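PDB 6IXO: myosin-2 from Saccharomyces cerevisiae, which carries organelles and other cargo along polarized actin cables, gripping receptor proteins with its globular tail, the part described here. Local coordinates for residues 201-213 against 263-275. Numbering follows the deposited sequence. Where two conformers were deposited one is given.
Sequences TMDDILTFFNSIY and NVTRLEEWCKTHG. With SO4 (sulfate ion), chain B.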
loop_
_atom_site.group_PDB
_atom_site.type_symbol
_atom_site.label_atom_id
_atom_site.label_comp_id
_atom_site.label_asym_id
_atom_site.label_seq_id
_atom_site.Cartn_x
_atom_site.Cartn_y
_atom_site.Cartn_z
ATOM N N THR A 201 2.582 17.118 12.157
ATOM C CA THR A 201 2.311 16.641 13.524
ATOM C C THR A 201 1.737 15.236 13.463
ATOM O O THR A 201 1.374 14.765 12.389
ATOM C CB THR A 201 1.327 17.534 14.254
ATOM O OG1 THR A 201 0.064 17.458 13.595
ATOM C CG2 THR A 201 1.811 19.005 14.257
ATOM N N MET A 202 1.615 14.594 14.616
ATOM C CA MET A 202 0.999 13.276 14.694
ATOM C C MET A 202 -0.387 13.266 14.094
ATOM O O MET A 202 -0.820 12.240 13.552
ATOM C CB MET A 202 0.915 12.797 16.140
ATOM C CG MET A 202 2.215 12.379 16.711
ATOM S SD MET A 202 3.098 11.280 15.598
ATOM C CE MET A 202 2.060 9.795 15.503
ATOM N N ASP A 203 -1.112 14.378 14.188
ATOM C CA ASP A 203 -2.411 14.415 13.510
ATOM C C ASP A 203 -2.297 14.175 12.013
ATOM O O ASP A 203 -3.192 13.594 11.401
ATOM C CB ASP A 203 -3.106 15.744 13.745
ATOM C CG ASP A 203 -3.767 15.804 15.107
ATOM O OD1 ASP A 203 -4.173 14.727 15.623
ATOM O OD2 ASP A 203 -3.875 16.919 15.644
ATOM N N ASP A 204 -1.216 14.644 11.410
ATOM C CA ASP A 204 -1.067 14.441 9.987
ATOM C C ASP A 204 -0.793 12.982 9.711
ATOM O O ASP A 204 -1.229 12.457 8.682
ATOM C CB ASP A 204 0.049 15.288 9.401
ATOM C CG ASP A 204 -0.199 16.763 9.592
ATOM O OD1 ASP A 204 -1.311 17.228 9.274
ATOM O OD2 ASP A 204 0.706 17.431 10.131
ATOM N N ILE A 205 -0.049 12.344 10.611
ATOM C CA ILE A 205 0.273 10.929 10.440
ATOM C C ILE A 205 -0.974 10.065 10.622
ATOM O O ILE A 205 -1.216 9.100 9.866
ATOM C CB ILE A 205 1.357 10.480 11.450
ATOM C CG1 ILE A 205 2.639 11.292 11.222
ATOM C CG2 ILE A 205 1.659 9.000 11.285
ATOM C CD1 ILE A 205 3.181 11.211 9.738
ATOM N N LEU A 206 -1.764 10.395 11.641
ATOM C CA LEU A 206 -2.998 9.649 11.843
ATOM C C LEU A 206 -3.953 9.831 10.653
ATOM O O LEU A 206 -4.602 8.877 10.216
ATOM C CB LEU A 206 -3.666 10.102 13.148
ATOM C CG LEU A 206 -2.785 9.700 14.331
ATOM C CD1 LEU A 206 -3.359 10.326 15.587
ATOM C CD2 LEU A 206 -2.785 8.213 14.464
ATOM N N THR A 207 -4.045 11.058 10.136
ATOM C CA THR A 207 -4.887 11.328 8.964
ATOM C C THR A 207 -4.473 10.433 7.803
ATOM O O THR A 207 -5.302 9.856 7.092
ATOM C CB THR A 207 -4.779 12.799 8.547
ATOM O OG1 THR A 207 -5.427 13.595 9.531
ATOM C CG2 THR A 207 -5.452 13.042 7.189
ATOM N N PHE A 208 -3.169 10.304 7.628
ATOM C CA PHE A 208 -2.602 9.507 6.544
ATOM C C PHE A 208 -2.962 8.025 6.656
ATOM O O PHE A 208 -3.419 7.403 5.684
ATOM C CB PHE A 208 -1.068 9.723 6.543
ATOM C CG PHE A 208 -0.286 8.820 5.600
ATOM C CD1 PHE A 208 0.152 9.302 4.380
ATOM C CD2 PHE A 208 0.069 7.519 5.969
ATOM C CE1 PHE A 208 0.933 8.482 3.512
ATOM C CE2 PHE A 208 0.834 6.714 5.133
ATOM C CZ PHE A 208 1.269 7.196 3.898
ATOM N N PHE A 209 -2.728 7.438 7.824
ATOM C CA PHE A 209 -3.127 6.048 8.029
ATOM C C PHE A 209 -4.663 5.876 8.021
ATOM O O PHE A 209 -5.188 4.886 7.467
ATOM C CB PHE A 209 -2.550 5.502 9.340
ATOM C CG PHE A 209 -1.128 5.106 9.229
ATOM C CD1 PHE A 209 -0.776 3.879 8.677
ATOM C CD2 PHE A 209 -0.113 5.981 9.639
ATOM C CE1 PHE A 209 0.562 3.509 8.539
ATOM C CE2 PHE A 209 1.232 5.625 9.508
ATOM C CZ PHE A 209 1.578 4.387 8.955
ATOM N N ASN A 210 -5.404 6.823 8.594
ATOM C CA ASN A 210 -6.872 6.735 8.459
ATOM C C ASN A 210 -7.353 6.689 7.008
ATOM O O ASN A 210 -8.345 6.027 6.669
ATOM C CB ASN A 210 -7.533 7.916 9.118
ATOM C CG ASN A 210 -7.979 7.596 10.486
ATOM O OD1 ASN A 210 -8.558 6.533 10.711
ATOM N ND2 ASN A 210 -7.718 8.498 11.423
ATOM N N SER A 211 -6.667 7.446 6.169
ATOM C CA SER A 211 -7.044 7.537 4.762
ATOM C C SER A 211 -6.795 6.189 4.096
ATOM O O SER A 211 -7.615 5.714 3.304
ATOM C CB SER A 211 -6.258 8.662 4.089
ATOM O OG SER A 211 -6.600 8.766 2.715
ATOM N N ILE A 212 -5.676 5.543 4.434
ATOM C CA ILE A 212 -5.459 4.190 3.920
ATOM C C ILE A 212 -6.567 3.275 4.388
ATOM O O ILE A 212 -7.165 2.543 3.593
ATOM C CB ILE A 212 -4.127 3.639 4.361
ATOM C CG1 ILE A 212 -3.006 4.443 3.694
ATOM C CG2 ILE A 212 -3.956 2.171 3.927
ATOM C CD1 ILE A 212 -1.627 4.078 4.212
ATOM N N TYR A 213 -6.859 3.323 5.683
ATOM C CA TYR A 213 -7.925 2.471 6.214
ATOM C C TYR A 213 -9.261 2.658 5.513
ATOM O O TYR A 213 -9.908 1.667 5.069
ATOM C CB TYR A 213 -8.090 2.763 7.731
ATOM C CG TYR A 213 -9.260 2.012 8.340
ATOM C CD1 TYR A 213 -9.105 0.711 8.801
ATOM C CD2 TYR A 213 -10.508 2.610 8.467
ATOM C CE1 TYR A 213 -10.157 0.023 9.384
ATOM C CE2 TYR A 213 -11.574 1.931 9.051
ATOM C CZ TYR A 213 -11.389 0.636 9.502
ATOM O OH TYR A 213 -12.422 -0.051 10.089
ATOM N N ASN A 263 3.575 10.627 21.327
ATOM C CA ASN A 263 3.460 10.493 19.856
ATOM C C ASN A 263 3.245 9.056 19.393
ATOM O O ASN A 263 2.304 8.728 18.610
ATOM C CB ASN A 263 4.722 11.068 19.209
ATOM C CG ASN A 263 4.786 12.573 19.300
ATOM O OD1 ASN A 263 3.788 13.222 19.659
ATOM N ND2 ASN A 263 5.971 13.165 18.949
ATOM N N VAL A 264 4.111 8.173 19.855
ATOM C CA VAL A 264 4.066 6.767 19.479
ATOM C C VAL A 264 2.824 6.027 19.989
ATOM O O VAL A 264 2.223 5.187 19.278
ATOM C CB VAL A 264 5.341 6.041 19.996
ATOM C CG1 VAL A 264 5.362 4.596 19.579
ATOM C CG2 VAL A 264 6.556 6.730 19.413
ATOM N N THR A 265 2.426 6.309 21.229
ATOM C CA THR A 265 1.261 5.637 21.777
ATOM C C THR A 265 0.047 5.970 20.921
ATOM O O THR A 265 -0.822 5.114 20.696
ATOM C CB THR A 265 1.010 6.066 23.251
ATOM O OG1 THR A 265 2.179 5.720 24.000
ATOM C CG2 THR A 265 -0.209 5.350 23.850
ATOM N N ARG A 266 -0.054 7.196 20.435
ATOM C CA ARG A 266 -1.245 7.541 19.649
ATOM C C ARG A 266 -1.310 6.669 18.389
ATOM O O ARG A 266 -2.373 6.241 17.973
ATOM C CB ARG A 266 -1.251 9.020 19.276
ATOM C CG ARG A 266 -1.540 9.960 20.479
ATOM C CD ARG A 266 -1.183 11.414 20.142
ATOM N NE ARG A 266 -2.018 11.985 19.077
ATOM C CZ ARG A 266 -1.839 13.205 18.575
ATOM N NH1 ARG A 266 -0.869 13.985 19.048
ATOM N NH2 ARG A 266 -2.630 13.654 17.615
ATOM N N LEU A 267 -0.164 6.402 17.799
ATOM C CA LEU A 267 -0.131 5.597 16.572
ATOM C C LEU A 267 -0.442 4.154 16.928
ATOM O O LEU A 267 -1.214 3.475 16.252
ATOM C CB LEU A 267 1.233 5.724 15.877
ATOM C CG LEU A 267 1.329 5.128 14.467
ATOM C CD1 LEU A 267 0.209 5.655 13.521
ATOM C CD2 LEU A 267 2.710 5.472 13.905
ATOM N N GLU A 268 0.106 3.682 18.029
ATOM C CA GLU A 268 -0.215 2.335 18.506
ATOM C C GLU A 268 -1.700 2.141 18.853
ATOM O O GLU A 268 -2.283 1.071 18.593
ATOM C CB GLU A 268 0.690 2.020 19.713
ATOM C CG GLU A 268 0.580 0.639 20.305
ATOM C CD GLU A 268 1.435 0.530 21.601
ATOM O OE1 GLU A 268 1.632 1.569 22.266
ATOM O OE2 GLU A 268 1.921 -0.569 21.938
ATOM N N GLU A 269 -2.331 3.166 19.426
ATOM C CA GLU A 269 -3.738 3.050 19.834
ATOM C C GLU A 269 -4.631 3.079 18.568
ATOM O O GLU A 269 -5.666 2.450 18.513
ATOM C CB GLU A 269 -4.103 4.177 20.797
ATOM C CG GLU A 269 -3.461 3.996 22.177
ATOM C CD GLU A 269 -4.215 2.965 22.981
ATOM O OE1 GLU A 269 -5.447 2.768 22.725
ATOM O OE2 GLU A 269 -3.601 2.356 23.879
ATOM N N TRP A 270 -4.196 3.825 17.562
ATOM C CA TRP A 270 -4.902 3.820 16.285
ATOM C C TRP A 270 -4.903 2.384 15.709
ATOM O O TRP A 270 -5.948 1.884 15.226
ATOM C CB TRP A 270 -4.258 4.814 15.292
ATOM C CG TRP A 270 -4.920 4.755 13.937
ATOM C CD1 TRP A 270 -5.989 5.496 13.501
ATOM C CD2 TRP A 270 -4.573 3.883 12.868
ATOM N NE1 TRP A 270 -6.323 5.137 12.212
ATOM C CE2 TRP A 270 -5.461 4.156 11.796
ATOM C CE3 TRP A 270 -3.579 2.909 12.696
ATOM C CZ2 TRP A 270 -5.409 3.460 10.585
ATOM C CZ3 TRP A 270 -3.520 2.229 11.471
ATOM C CH2 TRP A 270 -4.432 2.508 10.449
ATOM N N CYS A 271 -3.742 1.727 15.748
ATOM C CA CYS A 271 -3.598 0.340 15.269
ATOM C C CYS A 271 -4.590 -0.570 15.944
ATOM O O CYS A 271 -5.243 -1.406 15.304
ATOM C CB CYS A 271 -2.178 -0.166 15.516
ATOM S SG CYS A 271 -0.972 0.618 14.437
ATOM N N LYS A 272 -4.739 -0.379 17.248
ATOM C CA LYS A 272 -5.647 -1.198 18.011
ATOM C C LYS A 272 -7.120 -1.053 17.613
ATOM O O LYS A 272 -7.882 -1.989 17.742
ATOM C CB LYS A 272 -5.497 -0.887 19.521
ATOM C CG LYS A 272 -4.185 -1.362 20.112
ATOM C CD LYS A 272 -4.116 -0.996 21.590
ATOM C CE LYS A 272 -2.682 -0.901 22.094
ATOM N NZ LYS A 272 -2.014 -2.197 22.408
ATOM N N THR A 273 -7.543 0.113 17.154
ATOM C CA THR A 273 -8.950 0.234 16.830
ATOM C C THR A 273 -9.208 0.052 15.343
ATOM O O THR A 273 -10.351 0.159 14.894
ATOM C CB THR A 273 -9.501 1.576 17.256
ATOM O OG1 THR A 273 -8.595 2.605 16.838
ATOM C CG2 THR A 273 -9.636 1.586 18.749
ATOM N N HIS A 274 -8.152 -0.229 14.587
ATOM C CA HIS A 274 -8.286 -0.324 13.130
ATOM C C HIS A 274 -7.838 -1.655 12.596
ATOM O O HIS A 274 -7.340 -1.749 11.483
ATOM C CB HIS A 274 -7.515 0.820 12.461
ATOM C CG HIS A 274 -8.206 2.126 12.631
ATOM N ND1 HIS A 274 -8.096 2.878 13.781
ATOM C CD2 HIS A 274 -9.144 2.732 11.867
ATOM C CE1 HIS A 274 -8.898 3.930 13.692
ATOM N NE2 HIS A 274 -9.538 3.867 12.535
ATOM N N GLY A 275 -8.017 -2.691 13.401
ATOM C CA GLY A 275 -7.877 -4.040 12.886
ATOM C C GLY A 275 -6.514 -4.687 13.034
ATOM O O GLY A 275 -6.343 -5.856 12.717
HETATM S S SO4 B . -11.954 6.497 12.513
HETATM O O1 SO4 B . -11.082 6.738 13.659
HETATM O O2 SO4 B . -12.005 7.690 11.670
HETATM O O3 SO4 B . -13.293 6.165 12.988
HETATM O O4 SO4 B . -11.431 5.384 11.732
HETATM O O HOH W 1 -0.960 16.313 16.701
#
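Trp270 packs one face of its indole against Phe209 CB, 3.8 Å from the centroid of the six-membered ring, and shows how two nearly parallel helices mesh by knobs-into-holes packing: Trp270 sits among Leu206, Phe209, Asn210 and Tyr213, Leu267 among Met202, Ile205, Leu206 and Phe209. The indole reaches across to 202-213 because chi1, at 176°, sets CG opposite the backbone N. Leu267 CD1 meets Phe209 CD2 at 3.9 Å. In aromatic packing, the His274 edge points its CD2 at the centre of the Tyr213 face, planes 89° apart. Within the all-helical cargo-binding tail, these segments belong to helices 202-218 and 254-273 of the Dilute family region, and the Phe209 ring also touches Leu233 and Leu234 of helix 223-247. Among polar contacts, Trp270 NE1 donates to Asn210 OD1 (3.0 Å) almost straight, yet reaches the oxygen from above the amide plane. Replacing Trp270 by alanine would probably leave Asn210 OD1 without this donor and open a gap beside Phe209 CB. His274 ND1 donates to Trp270 O (2.8 Å) and NE2 to a sulfate, probably from the crystallisation liquor. In the conformer given, Arg266 NH2 forms a salt bridge with Asp203 OD1 (2.7 Å), while Met202 CB rests over one guanidinium face.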